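Local atomic coordinates of bacterial transferase hexapeptide (Three repeats) family protein (Acinetobacter baumannii, PDB entry 4M9C), a protein that probably transfers an acetyl group to a UDP-linked amino sugar in the biosynthesis of UDP-N,N'-diacetylbacillosamine. Residues 63-67 against 88-93. Sequence-based numbering, arbitrary orientation.
Sequences HKAVT and VQHLAV
Three main-chain hydrogen bonds pair strand 63-67 in parallel with the short strand 89-90 and the residues flanking it, with Ala65 matched to Gln89 and Val66 to His90. Gln89 N donates to Lys64 O (3.1 Å), Val66 N donates to Gln89 O (2.9 Å), and Leu91 N closes the series on Val66 O (3.1 Å). Beyond Leu91 the chains separate.

Two waters add to these bonds. One donates a hydrogen bond to Val66 O, which thus holds two donors, and lies in the ring plane at the edge of His90, 2.8 Å from ND1; NE2 of that ring is hydrogen-bonded to OE2 of Glu84. The second water accepts from Thr67 OG1 (2.7 Å) and donates to Leu91 O, bridging the two chains past their last direct bond.

Apolar packing covers both faces of the pairing. On the Ala65 side, Leu91 turns its CG anti to its own carbonyl carbon (chi1 -62°), bringing CD2 to within 3.6 Å of Ala65 CB. On the Val66 side, Val66 CG2 meets Val88 CG1 at 3.8 Å, the two side chains slanting across each other. Farther along, Val93 CG2 lies against Thr67 CB and OG1, the two side chains crossing at about a right angle.

The pairing completes a right-handed beta-alpha-beta crossover of the Rossmann-like N-terminal domain, adding 89-90 as an edge strand. Helix 73-85 packs through Leu83 on Val66 and Val88, whereas Val93 reaches helix 14-24; strand 3-8 is hydrogen-bonded through its backbone to the other side of 63-67.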
ATOM      1  N   HIS A  63      -1.850  -0.215 -37.730  1.00 45.58           N
ATOM      2  CA  HIS A  63      -1.096  -0.675 -36.572  1.00 45.75           C
ATOM      3  C   HIS A  63      -1.978  -1.317 -35.512  1.00 41.16           C
ATOM      4  O   HIS A  63      -3.057  -0.815 -35.193  1.00 40.92           O
ATOM      5  CB  HIS A  63      -0.293   0.483 -35.980  1.00 45.70           C
ATOM      6  CG  HIS A  63       0.662   1.098 -36.952  1.00 51.61           C
ATOM      7  ND1 HIS A  63       0.341   2.198 -37.716  1.00 49.86           N
ATOM      8  CD2 HIS A  63       1.925   0.751 -37.303  1.00 54.18           C
ATOM      9  CE1 HIS A  63       1.369   2.512 -38.485  1.00 54.62           C
ATOM     10  NE2 HIS A  63       2.342   1.651 -38.252  1.00 54.70           N
ATOM     11  N   LYS A  64      -1.518  -2.448 -34.989  1.00 36.50           N
ATOM     12  CA  LYS A  64      -2.213  -3.127 -33.908  1.00 37.02           C
ATOM     13  C   LYS A  64      -1.258  -3.306 -32.722  1.00 34.70           C
ATOM     14  O   LYS A  64      -0.089  -3.652 -32.900  1.00 35.51           O
ATOM     15  CB  LYS A  64      -2.769  -4.480 -34.374  1.00 37.53           C
ATOM     16  CG  LYS A  64      -3.704  -4.405 -35.595  1.00 37.78           C
ATOM     17  CD  LYS A  64      -4.445  -5.706 -35.803  1.00 43.32           C
ATOM     18  CE  LYS A  64      -5.271  -5.696 -37.094  1.00 44.17           C
ATOM     19  NZ  LYS A  64      -4.384  -5.724 -38.289  1.00 47.05           N
ATOM     20  N   ALA A  65      -1.760  -3.048 -31.519  1.00 32.04           N
ATOM     21  CA  ALA A  65      -0.967  -3.183 -30.299  1.00 33.73           C
ATOM     22  C   ALA A  65      -1.800  -3.849 -29.206  1.00 28.34           C
ATOM     23  O   ALA A  65      -3.024  -3.685 -29.144  1.00 26.79           O
ATOM     24  CB  ALA A  65      -0.467  -1.815 -29.838  1.00 31.39           C
ATOM     25  N   VAL A  66      -1.138  -4.606 -28.344  1.00 29.73           N
ATOM     26  CA  VAL A  66      -1.856  -5.362 -27.332  1.00 29.37           C
ATOM     27  C   VAL A  66      -1.167  -5.286 -25.969  1.00 25.60           C
ATOM     28  O   VAL A  66       0.058  -5.307 -25.879  1.00 25.26           O
ATOM     29  CB  VAL A  66      -2.000  -6.836 -27.765  1.00 30.16           C
ATOM     30  CG1 VAL A  66      -2.340  -7.736 -26.570  1.00 29.32           C
ATOM     31  CG2 VAL A  66      -3.047  -6.968 -28.874  1.00 30.41           C
ATOM     32  N   THR A  67      -1.970  -5.179 -24.918  1.00 26.43           N
ATOM     33  CA  THR A  67      -1.492  -5.459 -23.570  1.00 26.28           C
ATOM     34  C   THR A  67      -2.176  -6.742 -23.109  1.00 26.95           C
ATOM     35  O   THR A  67      -3.394  -6.899 -23.235  1.00 27.10           O
ATOM     36  CB  THR A  67      -1.770  -4.289 -22.578  1.00 23.09           C
ATOM     37  OG1 THR A  67      -1.431  -4.700 -21.247  1.00 27.42           O
ATOM     38  CG2 THR A  67      -3.241  -3.905 -22.603  1.00 22.56           C
ATOM     39  N   VAL A  88       2.284  -8.194 -34.004  1.00 46.29           N
ATOM     40  CA  VAL A  88       1.558  -7.254 -33.154  1.00 45.72           C
ATOM     41  C   VAL A  88       2.508  -6.626 -32.130  1.00 41.31           C
ATOM     42  O   VAL A  88       3.389  -7.291 -31.579  1.00 42.17           O
ATOM     43  CB  VAL A  88       0.374  -7.932 -32.425  1.00 41.11           C
ATOM     44  CG1 VAL A  88      -0.368  -6.929 -31.545  1.00 35.28           C
ATOM     45  CG2 VAL A  88      -0.570  -8.562 -33.431  1.00 39.61           C
ATOM     46  N   GLN A  89       2.318  -5.340 -31.883  1.00 37.48           N
ATOM     47  CA  GLN A  89       3.186  -4.572 -31.001  1.00 37.90           C
ATOM     48  C   GLN A  89       2.781  -4.762 -29.536  1.00 32.37           C
ATOM     49  O   GLN A  89       1.596  -4.868 -29.221  1.00 37.35           O
ATOM     50  CB  GLN A  89       3.108  -3.100 -31.405  1.00 35.95           C
ATOM     51  CG  GLN A  89       3.748  -2.113 -30.437  1.00 43.92           C
ATOM     52  CD  GLN A  89       3.573  -0.667 -30.902  1.00 51.31           C
ATOM     53  OE1 GLN A  89       3.765   0.278 -30.130  1.00 55.33           O
ATOM     54  NE2 GLN A  89       3.204  -0.495 -32.173  1.00 45.94           N
ATOM     55  N   HIS A  90       3.764  -4.829 -28.649  1.00 31.51           N
ATOM     56  CA  HIS A  90       3.491  -5.008 -27.230  1.00 31.79           C
ATOM     57  C   HIS A  90       3.494  -3.667 -26.517  1.00 31.91           C
ATOM     58  O   HIS A  90       4.439  -2.899 -26.642  1.00 35.47           O
ATOM     59  CB  HIS A  90       4.553  -5.892 -26.597  1.00 33.31           C
ATOM     60  CG  HIS A  90       4.648  -7.253 -27.208  1.00 35.93           C
ATOM     61  ND1 HIS A  90       3.642  -8.190 -27.095  1.00 33.94           N
ATOM     62  CD2 HIS A  90       5.634  -7.839 -27.928  1.00 37.89           C
ATOM     63  CE1 HIS A  90       4.005  -9.294 -27.724  1.00 36.41           C
ATOM     64  NE2 HIS A  90       5.209  -9.107 -28.237  1.00 35.62           N
ATOM     65  N   LEU A  91       2.447  -3.405 -25.746  1.00 29.82           N
ATOM     66  CA  LEU A  91       2.327  -2.163 -24.998  1.00 32.61           C
ATOM     67  C   LEU A  91       2.868  -2.294 -23.578  1.00 31.73           C
ATOM     68  O   LEU A  91       2.775  -3.360 -22.956  1.00 29.37           O
ATOM     69  CB  LEU A  91       0.861  -1.749 -24.925  1.00 27.92           C
ATOM     70  CG  LEU A  91       0.213  -1.455 -26.267  1.00 32.03           C
ATOM     71  CD1 LEU A  91      -1.275  -1.287 -26.089  1.00 30.68           C
ATOM     72  CD2 LEU A  91       0.835  -0.194 -26.847  1.00 34.69           C
ATOM     73  N   ALA A  92       3.430  -1.205 -23.071  1.00 27.36           N
ATOM     74  CA  ALA A  92       3.749  -1.102 -21.651  1.00 27.40           C
ATOM     75  C   ALA A  92       2.673  -0.235 -21.007  1.00 30.83           C
ATOM     76  O   ALA A  92       2.308   0.814 -21.541  1.00 26.93           O
ATOM     77  CB  ALA A  92       5.138  -0.482 -21.451  1.00 28.36           C
ATOM     78  N   VAL A  93       2.165  -0.670 -19.862  1.00 25.50           N
ATOM     79  CA  VAL A  93       1.077   0.038 -19.207  1.00 23.44           C
ATOM     80  C   VAL A  93       1.456   0.278 -17.753  1.00 27.87           C
ATOM     81  O   VAL A  93       1.837  -0.660 -17.056  1.00 28.22           O
ATOM     82  CB  VAL A  93      -0.214  -0.807 -19.277  1.00 24.65           C
ATOM     83  CG1 VAL A  93      -1.345  -0.159 -18.495  1.00 22.80           C
ATOM     84  CG2 VAL A  93      -0.622  -1.007 -20.719  1.00 25.59           C
TER
HETATM   85  O   HOH W   1       1.629  -7.444 -25.277  1.00 35.44           O
HETATM   86  O   HOH W   2       1.228  -4.512 -20.993  1.00 27.93           O